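Local coordinates for molybdenum cofactor carrier protein (Chlamydomonas reinhardtii, PDB 2IZ6) that probably binds the molybdenum cofactor and carries it, keeping it available for molybdenum enzymes in this green alga, at residues Gly38-Gly52 with Ala61-Val75. Residues are numbered along the deposited sequence; the frame is centred on the assembly and turned at random. Where two conformers were deposited one is given.
Sequences GKQIATHGWILLTGG and AMKGAKEAGGTTIGV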
# COMPACT_ATOMS: atom_id res chain seq x y z
N GLY A 38 8.62 -26.08 -6.34
CA GLY A 38 7.73 -25.61 -7.42
C GLY A 38 7.10 -26.75 -8.20
O GLY A 38 5.86 -26.83 -8.41
N LYS A 39 7.91 -27.73 -8.53
CA LYS A 39 7.45 -28.99 -9.24
C LYS A 39 6.39 -29.66 -8.45
O LYS A 39 5.37 -29.98 -8.99
CB LYS A 39 8.67 -29.91 -9.54
CG LYS A 39 9.55 -29.44 -10.56
CD LYS A 39 10.44 -30.64 -10.97
CE LYS A 39 11.86 -30.27 -11.23
NZ LYS A 39 12.70 -31.57 -11.21
N GLN A 40 6.60 -29.82 -7.15
CA GLN A 40 5.73 -30.62 -6.32
C GLN A 40 4.49 -29.89 -6.08
O GLN A 40 3.41 -30.47 -6.01
CB GLN A 40 6.47 -31.05 -5.05
CG GLN A 40 7.63 -31.98 -5.38
CD GLN A 40 7.25 -33.26 -6.13
OE1 GLN A 40 6.12 -33.80 -5.98
NE2 GLN A 40 8.21 -33.80 -6.89
N ILE A 41 4.59 -28.56 -5.93
CA ILE A 41 3.38 -27.78 -5.76
C ILE A 41 2.47 -27.97 -6.96
O ILE A 41 1.27 -28.15 -6.79
CB ILE A 41 3.71 -26.25 -5.48
CG1 ILE A 41 4.30 -26.12 -4.08
CG2 ILE A 41 2.58 -25.30 -5.83
CD1 ILE A 41 5.00 -24.80 -3.87
N ALA A 42 2.96 -27.80 -8.14
CA ALA A 42 2.15 -27.99 -9.36
C ALA A 42 1.58 -29.40 -9.53
O ALA A 42 0.43 -29.57 -9.92
CB ALA A 42 2.90 -27.65 -10.52
N THR A 43 2.38 -30.36 -9.16
CA THR A 43 2.01 -31.78 -9.28
C THR A 43 0.85 -32.13 -8.37
O THR A 43 -0.01 -32.93 -8.72
CB THR A 43 3.22 -32.67 -8.98
OG1 THR A 43 4.31 -32.41 -9.93
CG2 THR A 43 2.81 -34.15 -9.00
N HIS A 44 0.79 -31.47 -7.20
CA HIS A 44 -0.35 -31.55 -6.33
C HIS A 44 -1.56 -30.75 -6.75
O HIS A 44 -2.56 -30.71 -6.04
CB HIS A 44 0.08 -31.20 -4.88
CG HIS A 44 0.85 -32.29 -4.22
ND1 HIS A 44 2.17 -32.54 -4.50
CD2 HIS A 44 0.45 -33.28 -3.38
CE1 HIS A 44 2.58 -33.60 -3.81
NE2 HIS A 44 1.56 -34.05 -3.09
N GLY A 45 -1.52 -30.06 -7.89
CA GLY A 45 -2.67 -29.31 -8.34
C GLY A 45 -2.87 -27.97 -7.72
O GLY A 45 -4.00 -27.46 -7.75
N TRP A 46 -1.84 -27.47 -7.06
CA TRP A 46 -1.88 -26.21 -6.39
C TRP A 46 -1.34 -25.10 -7.31
O TRP A 46 -0.51 -25.34 -8.16
CB TRP A 46 -1.12 -26.24 -5.06
CG TRP A 46 -1.49 -27.37 -4.18
CD1 TRP A 46 -2.74 -27.95 -4.01
CD2 TRP A 46 -0.63 -27.99 -3.21
NE1 TRP A 46 -2.62 -29.02 -3.10
CE2 TRP A 46 -1.35 -29.06 -2.61
CE3 TRP A 46 0.74 -27.89 -2.98
CZ2 TRP A 46 -0.74 -29.93 -1.67
CZ3 TRP A 46 1.35 -28.79 -2.06
CH2 TRP A 46 0.57 -29.77 -1.40
N ILE A 47 -1.83 -23.88 -7.06
CA ILE A 47 -1.34 -22.65 -7.71
C ILE A 47 -0.13 -22.11 -6.92
O ILE A 47 -0.19 -22.10 -5.70
CB ILE A 47 -2.42 -21.58 -7.79
CG1 ILE A 47 -3.63 -21.99 -8.64
CG2 ILE A 47 -1.86 -20.29 -8.34
CD1 ILE A 47 -4.86 -21.09 -8.49
N LEU A 48 0.96 -21.78 -7.63
CA LEU A 48 2.10 -21.13 -7.00
C LEU A 48 1.94 -19.62 -7.08
O LEU A 48 1.75 -19.10 -8.17
CB LEU A 48 3.34 -21.52 -7.76
CG LEU A 48 4.68 -20.81 -7.42
CD1 LEU A 48 5.05 -21.15 -5.99
CD2 LEU A 48 5.84 -21.18 -8.37
N LEU A 49 2.17 -18.96 -5.95
CA LEU A 49 2.15 -17.51 -5.86
C LEU A 49 3.50 -17.11 -5.36
O LEU A 49 3.93 -17.57 -4.29
CB LEU A 49 1.07 -17.09 -4.83
CG LEU A 49 0.96 -15.61 -4.48
CD1 LEU A 49 0.49 -14.82 -5.60
CD2 LEU A 49 -0.11 -15.38 -3.37
N THR A 50 4.25 -16.28 -6.11
CA THR A 50 5.57 -15.85 -5.71
C THR A 50 5.93 -14.54 -6.39
O THR A 50 5.11 -13.97 -7.10
CB THR A 50 6.63 -16.99 -5.93
OG1 THR A 50 7.88 -16.70 -5.30
CG2 THR A 50 6.87 -17.20 -7.38
N GLY A 51 7.13 -14.04 -6.12
CA GLY A 51 7.61 -12.84 -6.80
C GLY A 51 7.85 -13.10 -8.27
O GLY A 51 8.27 -14.21 -8.64
N GLY A 52 7.56 -12.12 -9.12
CA GLY A 52 7.55 -12.35 -10.58
C GLY A 52 8.77 -11.89 -11.32
O GLY A 52 8.81 -12.02 -12.56
N ALA A 61 11.30 -21.59 -8.27
CA ALA A 61 10.05 -22.18 -7.93
C ALA A 61 9.09 -22.06 -9.14
O ALA A 61 8.34 -23.01 -9.50
CB ALA A 61 9.53 -21.54 -6.69
N MET A 62 9.11 -20.89 -9.77
CA MET A 62 8.20 -20.59 -10.87
C MET A 62 8.50 -21.46 -12.09
O MET A 62 7.59 -21.90 -12.78
CB MET A 62 8.28 -19.11 -11.24
CG MET A 62 7.84 -18.17 -10.14
SD MET A 62 6.68 -16.91 -10.72
CE MET A 62 5.50 -17.93 -11.61
N LYS A 63 9.79 -21.70 -12.33
CA LYS A 63 10.20 -22.57 -13.42
C LYS A 63 9.80 -23.99 -13.18
O LYS A 63 9.40 -24.73 -14.09
CB LYS A 63 11.71 -22.50 -13.58
CG LYS A 63 12.16 -21.23 -14.22
CD LYS A 63 13.61 -21.38 -14.77
CE LYS A 63 14.66 -21.44 -13.63
NZ LYS A 63 16.01 -21.84 -14.09
N GLY A 64 9.96 -24.42 -11.94
CA GLY A 64 9.56 -25.76 -11.54
C GLY A 64 8.08 -26.07 -11.67
O GLY A 64 7.69 -27.09 -12.22
N ALA A 65 7.26 -25.13 -11.21
CA ALA A 65 5.81 -25.28 -11.31
C ALA A 65 5.37 -25.31 -12.76
O ALA A 65 4.51 -26.11 -13.15
CB ALA A 65 5.16 -24.10 -10.62
N LYS A 66 6.02 -24.47 -13.59
CA LYS A 66 5.59 -24.38 -15.01
C LYS A 66 5.97 -25.66 -15.71
O LYS A 66 5.18 -26.23 -16.50
CB LYS A 66 6.21 -23.15 -15.67
CG LYS A 66 5.97 -22.90 -17.20
CD LYS A 66 4.50 -22.79 -17.63
CE LYS A 66 3.59 -22.13 -16.63
NZ LYS A 66 2.19 -22.61 -16.90
N GLU A 67 7.14 -26.19 -15.40
CA GLU A 67 7.58 -27.47 -15.99
C GLU A 67 6.65 -28.67 -15.68
O GLU A 67 6.44 -29.56 -16.52
CB GLU A 67 9.00 -27.78 -15.51
CG GLU A 67 9.60 -29.07 -16.09
CD GLU A 67 10.93 -29.49 -15.43
OE1 GLU A 67 11.44 -28.77 -14.54
OE2 GLU A 67 11.47 -30.57 -15.81
N ALA A 68 6.11 -28.71 -14.47
CA ALA A 68 5.18 -29.70 -14.02
C ALA A 68 3.73 -29.40 -14.42
O ALA A 68 2.79 -30.08 -13.97
CB ALA A 68 5.31 -29.80 -12.48
N GLY A 69 3.51 -28.35 -15.23
CA GLY A 69 2.15 -28.00 -15.70
C GLY A 69 1.27 -27.19 -14.80
O GLY A 69 0.06 -27.10 -15.05
N GLY A 70 1.84 -26.57 -13.76
CA GLY A 70 1.02 -25.82 -12.87
C GLY A 70 0.85 -24.37 -13.29
O GLY A 70 1.49 -23.87 -14.22
N THR A 71 -0.07 -23.72 -12.62
CA THR A 71 -0.43 -22.36 -12.88
C THR A 71 0.40 -21.51 -11.89
O THR A 71 0.55 -21.83 -10.72
CB THR A 71 -1.89 -22.09 -12.55
OG1 THR A 71 -2.73 -22.75 -13.50
CG2 THR A 71 -2.22 -20.61 -12.60
N THR A 72 0.97 -20.41 -12.40
CA THR A 72 1.79 -19.55 -11.64
C THR A 72 1.32 -18.10 -11.64
O THR A 72 0.92 -17.52 -12.67
CB THR A 72 3.21 -19.54 -12.20
OG1 THR A 72 3.22 -19.12 -13.56
CG2 THR A 72 3.93 -20.91 -12.09
N ILE A 73 1.47 -17.50 -10.49
CA ILE A 73 1.13 -16.10 -10.26
C ILE A 73 2.38 -15.43 -9.79
O ILE A 73 2.97 -15.81 -8.76
CB ILE A 73 -0.02 -15.90 -9.23
CG1 ILE A 73 -1.31 -16.63 -9.61
CG2 ILE A 73 -0.25 -14.38 -9.04
CD1 ILE A 73 -2.27 -16.72 -8.45
N GLY A 74 2.83 -14.42 -10.54
CA GLY A 74 4.03 -13.71 -10.20
C GLY A 74 3.69 -12.28 -9.93
O GLY A 74 3.07 -11.61 -10.76
N VAL A 75 4.03 -11.83 -8.73
CA VAL A 75 3.73 -10.51 -8.21
C VAL A 75 4.94 -9.61 -8.36
O VAL A 75 6.06 -9.99 -8.00
CB VAL A 75 3.25 -10.61 -6.72
CG1 VAL A 75 2.74 -9.24 -6.25
CG2 VAL A 75 2.20 -11.68 -6.61
O HOH W 1 3.05 -32.58 -12.73
O HOH W 2 1.53 -24.43 -9.79
O HOH W 3 -1.72 -25.36 -10.70
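L48 points from strand 47-51 into helix 61-67. Its CG lies anti to the backbone N (chi1 172°), which carries CD2 onto the helix. There L48 CD2 sits 3.3 Å from A61 O and also meets the CB of A65 at 3.7 Å. On the other face of the sheet, in the conformer given, L49 CD1 touches I73 CG2 (3.5 Å) and V75 CG2. I73 reaches the other way with CD1, which lies against I47 CG2 at 3.6 Å. The two strands run parallel and are joined by backbone hydrogen bonds, among them I73 N to L48 O at 2.8 Å.

The helices pack closely at G38 and G64; the axes of helix segments 38-43 and 61-67 come within 6.8 Å. A42 CB nests among A65, A68 and G70. K39 lays its CG on G64 O and carries its CE past E67 OE1, with the charges too far apart for a salt bridge. K39 NZ also makes a weak, long ion pair with E36. An alanine at K39 would strip this cover from G64 O and would probably leave E67 and E36 without their nearby positive charge.

The contact belongs to the right-handed beta-alpha-beta unit of strand 47-51, helix 57-67 and strand 72-76. Strand 15-19 continues the parallel sheet beyond strand 47-51, and strand 90-93 lies beyond strand 72-76.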